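Local coordinates for prefoldin beta subunit 2 (Thermococcus sp., PDB 3AEI), which is a subunit of the molecular chaperone prefoldin, which probably captures unfolded proteins and passes them to a group II chaperonin, at residues Leu9-Arg20 with Leu80-Leu91. Residues are numbered along the deposited sequence; the frame is centred on the assembly and turned at random.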
loop_
_atom_site.group_PDB
_atom_site.type_symbol
_atom_site.label_atom_id
_atom_site.label_comp_id
_atom_site.label_asym_id
_atom_site.label_seq_id
_atom_site.Cartn_x
_atom_site.Cartn_y
_atom_site.Cartn_z
ATOM N N LEU A 9 16.868 -15.648 -17.531
ATOM C CA LEU A 9 16.548 -16.562 -16.442
ATOM C C LEU A 9 16.642 -15.761 -15.147
ATOM O O LEU A 9 15.840 -15.949 -14.232
ATOM C CB LEU A 9 17.496 -17.757 -16.406
ATOM C CG LEU A 9 17.281 -18.829 -17.482
ATOM C CD1 LEU A 9 18.481 -19.767 -17.552
ATOM C CD2 LEU A 9 16.027 -19.610 -17.198
ATOM N N GLN A 10 17.605 -14.860 -15.070
ATOM C CA GLN A 10 17.764 -14.035 -13.891
ATOM C C GLN A 10 16.587 -13.097 -13.688
ATOM O O GLN A 10 16.184 -12.842 -12.548
ATOM C CB GLN A 10 19.062 -13.230 -13.990
ATOM C CG GLN A 10 20.264 -14.099 -13.928
ATOM C CD GLN A 10 21.528 -13.341 -14.326
ATOM O OE1 GLN A 10 21.462 -12.318 -15.016
ATOM N NE2 GLN A 10 22.682 -13.847 -13.900
ATOM N N LEU A 11 16.050 -12.583 -14.795
ATOM C CA LEU A 11 14.904 -11.679 -14.720
ATOM C C LEU A 11 13.698 -12.453 -14.170
ATOM O O LEU A 11 12.960 -11.945 -13.329
ATOM C CB LEU A 11 14.549 -11.166 -16.105
ATOM C CG LEU A 11 14.166 -9.696 -16.268
ATOM C CD1 LEU A 11 13.123 -9.621 -17.380
ATOM C CD2 LEU A 11 13.612 -9.101 -14.970
ATOM N N GLU A 12 13.514 -13.677 -14.647
ATOM C CA GLU A 12 12.397 -14.502 -14.203
ATOM C C GLU A 12 12.556 -14.872 -12.742
ATOM O O GLU A 12 11.594 -14.825 -11.965
ATOM C CB GLU A 12 12.311 -15.775 -15.041
ATOM C CG GLU A 12 11.046 -16.555 -14.772
ATOM C CD GLU A 12 10.999 -17.866 -15.520
ATOM O OE1 GLU A 12 11.896 -18.101 -16.360
ATOM O OE2 GLU A 12 10.062 -18.659 -15.263
ATOM N N LEU A 13 13.784 -15.205 -12.356
ATOM C CA LEU A 13 14.051 -15.578 -10.982
ATOM C C LEU A 13 13.750 -14.412 -10.033
ATOM O O LEU A 13 13.124 -14.590 -8.977
ATOM C CB LEU A 13 15.499 -16.036 -10.869
ATOM C CG LEU A 13 15.996 -16.360 -9.475
ATOM C CD1 LEU A 13 15.283 -17.620 -8.971
ATOM C CD2 LEU A 13 17.510 -16.611 -9.528
ATOM N N GLN A 14 14.166 -13.201 -10.403
ATOM C CA GLN A 14 13.919 -12.057 -9.544
ATOM C C GLN A 14 12.422 -11.817 -9.370
ATOM O O GLN A 14 11.959 -11.507 -8.274
ATOM C CB GLN A 14 14.551 -10.783 -10.126
ATOM C CG GLN A 14 14.174 -9.496 -9.351
ATOM C CD GLN A 14 12.929 -8.780 -9.895
ATOM O OE1 GLN A 14 11.938 -8.601 -9.184
ATOM N NE2 GLN A 14 12.986 -8.358 -11.158
ATOM N N GLN A 15 11.651 -11.997 -10.438
ATOM C CA GLN A 15 10.236 -11.720 -10.307
ATOM C C GLN A 15 9.564 -12.735 -9.417
ATOM O O GLN A 15 8.683 -12.371 -8.620
ATOM C CB GLN A 15 9.589 -11.636 -11.689
ATOM C CG GLN A 15 10.182 -10.502 -12.520
ATOM C CD GLN A 15 9.511 -10.347 -13.872
ATOM O OE1 GLN A 15 8.844 -11.262 -14.346
ATOM N NE2 GLN A 15 9.716 -9.194 -14.513
ATOM N N ILE A 16 9.992 -13.993 -9.528
ATOM C CA ILE A 16 9.446 -15.055 -8.683
ATOM C C ILE A 16 9.843 -14.824 -7.229
ATOM O O ILE A 16 9.018 -14.975 -6.326
ATOM C CB ILE A 16 9.989 -16.408 -9.083
ATOM C CG1 ILE A 16 9.462 -16.770 -10.469
ATOM C CG2 ILE A 16 9.559 -17.456 -8.085
ATOM C CD1 ILE A 16 10.233 -17.938 -11.071
ATOM N N ARG A 17 11.109 -14.477 -7.002
ATOM C CA ARG A 17 11.582 -14.228 -5.648
ATOM C C ARG A 17 10.808 -13.092 -5.006
ATOM O O ARG A 17 10.481 -13.159 -3.824
ATOM C CB ARG A 17 13.090 -13.863 -5.639
ATOM C CG ARG A 17 14.040 -15.046 -5.743
ATOM C CD ARG A 17 15.471 -14.569 -5.942
ATOM N NE ARG A 17 15.921 -13.735 -4.831
ATOM C CZ ARG A 17 16.421 -14.220 -3.697
ATOM N NH1 ARG A 17 16.537 -15.533 -3.529
ATOM N NH2 ARG A 17 16.808 -13.400 -2.732
ATOM N N THR A 18 10.525 -12.034 -5.774
ATOM C CA THR A 18 9.809 -10.872 -5.233
ATOM C C THR A 18 8.409 -11.277 -4.811
ATOM O O THR A 18 7.957 -10.900 -3.738
ATOM C CB THR A 18 9.766 -9.719 -6.263
ATOM O OG1 THR A 18 11.081 -9.171 -6.340
ATOM C CG2 THR A 18 8.815 -8.623 -5.869
ATOM N N LEU A 19 7.734 -12.083 -5.628
ATOM C CA LEU A 19 6.374 -12.537 -5.250
ATOM C C LEU A 19 6.437 -13.422 -4.007
ATOM O O LEU A 19 5.632 -13.297 -3.079
ATOM C CB LEU A 19 5.760 -13.372 -6.378
ATOM C CG LEU A 19 4.657 -12.824 -7.281
ATOM C CD1 LEU A 19 4.707 -11.338 -7.377
ATOM C CD2 LEU A 19 4.797 -13.483 -8.657
ATOM N N ARG A 20 7.405 -14.323 -3.996
ATOM C CA ARG A 20 7.556 -15.239 -2.895
ATOM C C ARG A 20 7.852 -14.532 -1.580
ATOM O O ARG A 20 7.288 -14.874 -0.530
ATOM C CB ARG A 20 8.655 -16.252 -3.213
ATOM C CG ARG A 20 8.704 -17.408 -2.231
ATOM C CD ARG A 20 9.850 -17.221 -1.269
ATOM N NE ARG A 20 11.152 -17.173 -1.952
ATOM C CZ ARG A 20 12.261 -16.625 -1.429
ATOM N NH1 ARG A 20 12.253 -16.077 -0.215
ATOM N NH2 ARG A 20 13.388 -16.599 -2.135
ATOM N N LEU A 80 6.414 -21.562 -5.644
ATOM C CA LEU A 80 7.341 -20.586 -6.208
ATOM C C LEU A 80 8.787 -20.994 -5.930
ATOM O O LEU A 80 9.654 -20.822 -6.793
ATOM C CB LEU A 80 7.053 -19.176 -5.644
ATOM C CG LEU A 80 5.729 -18.523 -6.035
ATOM C CD1 LEU A 80 5.468 -17.351 -5.135
ATOM C CD2 LEU A 80 5.721 -18.118 -7.485
ATOM N N LYS A 81 9.063 -21.537 -4.739
ATOM C CA LYS A 81 10.415 -21.956 -4.407
ATOM C C LYS A 81 10.854 -23.107 -5.325
ATOM O O LYS A 81 12.025 -23.220 -5.683
ATOM C CB LYS A 81 10.537 -22.336 -2.911
ATOM C CG LYS A 81 10.538 -21.091 -1.978
ATOM C CD LYS A 81 10.736 -21.375 -0.477
ATOM C CE LYS A 81 12.200 -21.616 -0.132
ATOM N NZ LYS A 81 12.435 -21.653 1.346
ATOM N N LYS A 82 9.919 -23.943 -5.743
ATOM C CA LYS A 82 10.312 -25.028 -6.625
ATOM C C LYS A 82 10.667 -24.452 -8.013
ATOM O O LYS A 82 11.598 -24.946 -8.660
ATOM C CB LYS A 82 9.209 -26.099 -6.648
ATOM C CG LYS A 82 8.902 -26.685 -7.984
ATOM C CD LYS A 82 8.030 -25.723 -8.755
ATOM C CE LYS A 82 6.581 -25.734 -8.300
ATOM N NZ LYS A 82 5.779 -24.818 -9.156
ATOM N N ARG A 83 9.964 -23.402 -8.456
ATOM C CA ARG A 83 10.287 -22.756 -9.741
ATOM C C ARG A 83 11.651 -22.059 -9.605
ATOM O O ARG A 83 12.448 -22.073 -10.548
ATOM C CB ARG A 83 9.227 -21.711 -10.155
ATOM C CG ARG A 83 7.937 -22.259 -10.818
ATOM C CD ARG A 83 6.919 -21.130 -11.217
ATOM N NE ARG A 83 7.416 -20.263 -12.290
ATOM C CZ ARG A 83 6.929 -19.059 -12.594
ATOM N NH1 ARG A 83 5.912 -18.555 -11.907
ATOM N NH2 ARG A 83 7.473 -18.349 -13.580
ATOM N N GLU A 84 11.931 -21.462 -8.445
ATOM C CA GLU A 84 13.230 -20.788 -8.238
ATOM C C GLU A 84 14.337 -21.838 -8.299
ATOM O O GLU A 84 15.435 -21.579 -8.778
ATOM C CB GLU A 84 13.321 -20.124 -6.862
ATOM C CG GLU A 84 12.360 -18.995 -6.622
ATOM C CD GLU A 84 12.422 -18.476 -5.191
ATOM O OE1 GLU A 84 13.542 -18.384 -4.627
ATOM O OE2 GLU A 84 11.346 -18.147 -4.626
ATOM N N LYS A 85 14.032 -23.017 -7.766
ATOM C CA LYS A 85 14.970 -24.130 -7.715
ATOM C C LYS A 85 15.377 -24.529 -9.127
ATOM O O LYS A 85 16.571 -24.639 -9.441
ATOM C CB LYS A 85 14.297 -25.308 -7.002
ATOM C CG LYS A 85 15.095 -26.604 -6.949
ATOM C CD LYS A 85 16.272 -26.517 -5.991
ATOM C CE LYS A 85 16.631 -27.899 -5.427
ATOM N NZ LYS A 85 16.861 -28.930 -6.486
ATOM N N GLU A 86 14.382 -24.715 -9.980
ATOM C CA GLU A 86 14.626 -25.101 -11.373
ATOM C C GLU A 86 15.517 -24.086 -12.093
ATOM O O GLU A 86 16.493 -24.453 -12.767
ATOM C CB GLU A 86 13.303 -25.217 -12.122
ATOM C CG GLU A 86 12.386 -26.284 -11.552
ATOM C CD GLU A 86 10.951 -26.169 -12.046
ATOM O OE1 GLU A 86 10.159 -27.093 -11.765
ATOM O OE2 GLU A 86 10.609 -25.159 -12.705
ATOM N N ILE A 87 15.163 -22.813 -11.963
ATOM C CA ILE A 87 15.919 -21.747 -12.608
ATOM C C ILE A 87 17.356 -21.691 -12.084
ATOM O O ILE A 87 18.312 -21.582 -12.875
ATOM C CB ILE A 87 15.236 -20.371 -12.410
ATOM C CG1 ILE A 87 13.867 -20.363 -13.087
ATOM C CG2 ILE A 87 16.124 -19.247 -12.977
ATOM C CD1 ILE A 87 12.997 -19.148 -12.672
ATOM N N MET A 88 17.534 -21.783 -10.770
ATOM C CA MET A 88 18.889 -21.723 -10.247
ATOM C C MET A 88 19.725 -22.863 -10.827
ATOM O O MET A 88 20.922 -22.703 -11.077
ATOM C CB MET A 88 18.872 -21.764 -8.715
ATOM C CG MET A 88 18.259 -20.514 -8.127
ATOM S SD MET A 88 18.278 -20.475 -6.334
ATOM C CE MET A 88 16.914 -21.515 -5.960
ATOM N N GLU A 89 19.090 -24.004 -11.063
ATOM C CA GLU A 89 19.799 -25.142 -11.629
ATOM C C GLU A 89 20.170 -24.861 -13.084
ATOM O O GLU A 89 21.269 -25.207 -13.524
ATOM C CB GLU A 89 18.945 -26.410 -11.540
ATOM C CG GLU A 89 18.521 -26.772 -10.127
ATOM C CD GLU A 89 17.696 -28.052 -10.067
ATOM O OE1 GLU A 89 16.898 -28.287 -11.002
ATOM O OE2 GLU A 89 17.836 -28.812 -9.077
ATOM N N GLU A 90 19.269 -24.240 -13.836
ATOM C CA GLU A 90 19.577 -23.934 -15.234
ATOM C C GLU A 90 20.750 -22.971 -15.262
ATOM O O GLU A 90 21.696 -23.139 -16.032
ATOM C CB GLU A 90 18.402 -23.275 -15.947
ATOM C CG GLU A 90 17.244 -24.178 -16.287
ATOM C CD GLU A 90 16.187 -23.462 -17.119
ATOM O OE1 GLU A 90 16.513 -22.995 -18.233
ATOM O OE2 GLU A 90 15.032 -23.360 -16.657
ATOM N N LEU A 91 20.677 -21.949 -14.421
ATOM C CA LEU A 91 21.740 -20.962 -14.358
ATOM C C LEU A 91 23.064 -21.644 -14.043
ATOM O O LEU A 91 24.107 -21.240 -14.548
ATOM C CB LEU A 91 21.426 -19.897 -13.299
ATOM C CG LEU A 91 20.389 -18.878 -13.792
ATOM C CD1 LEU A 91 19.906 -17.985 -12.664
ATOM C CD2 LEU A 91 21.005 -18.047 -14.888
HETATM O O HOH W 1 16.069 -17.587 -5.245
#
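Arg-20 and Glu-84 meet side-on across the two helices: NE reaches OE2 at 2.9 Å with an almost straight N-H...O angle of 174°, and NH2 reaches OE1 at 3.1 Å. Both oxygens lie close to the guanidinium plane and accept through their syn lone pairs, so the two bonds fix how the carboxylate is turned. Glu-84 OE1 also accepts from a water that bridges to Arg-17 NH1. Replacing Arg-20 by an alanine removes both nitrogens and is likely to leave the Glu-84 carboxylate without its two-point partner, and Glu-24 without its salt bridge to NH1. The Glu-84 stem is itself a knob among Leu-13, Ile-16, Arg-17 and Arg-20, its CG 3.5 Å from Ile-16 CG2.

Ile-16 forks between the helices. CG2 lies anti to the backbone N and points at Leu-80 and Glu-84, whereas CD1 presses on Ile-87 CD1 at a tight 3.4 Å and lies over one face of the Arg-83 guanidinium. That group's NH2 bonds at its edge to the anti lone pair of Glu-12 OE2 (3.1 Å), the two planes being 50° apart. Leu-13 fits among Glu-84, Ile-87, Met-88 and Leu-91, its CD1 3.8 Å from Glu-84 CB; Ile-87 in turn sits among Leu-9, Glu-12, Leu-13 and Ile-16.

These reciprocal knobs-into-holes, with the axes of segments 9-20 and 80-91 approaching to 9.6 Å and their N-to-C directions 158° apart, define an antiparallel coiled coil, pairing helix 2-37 with helix 59-93 near the chain termini, away from the hairpin of strands 46-50 and 53-57.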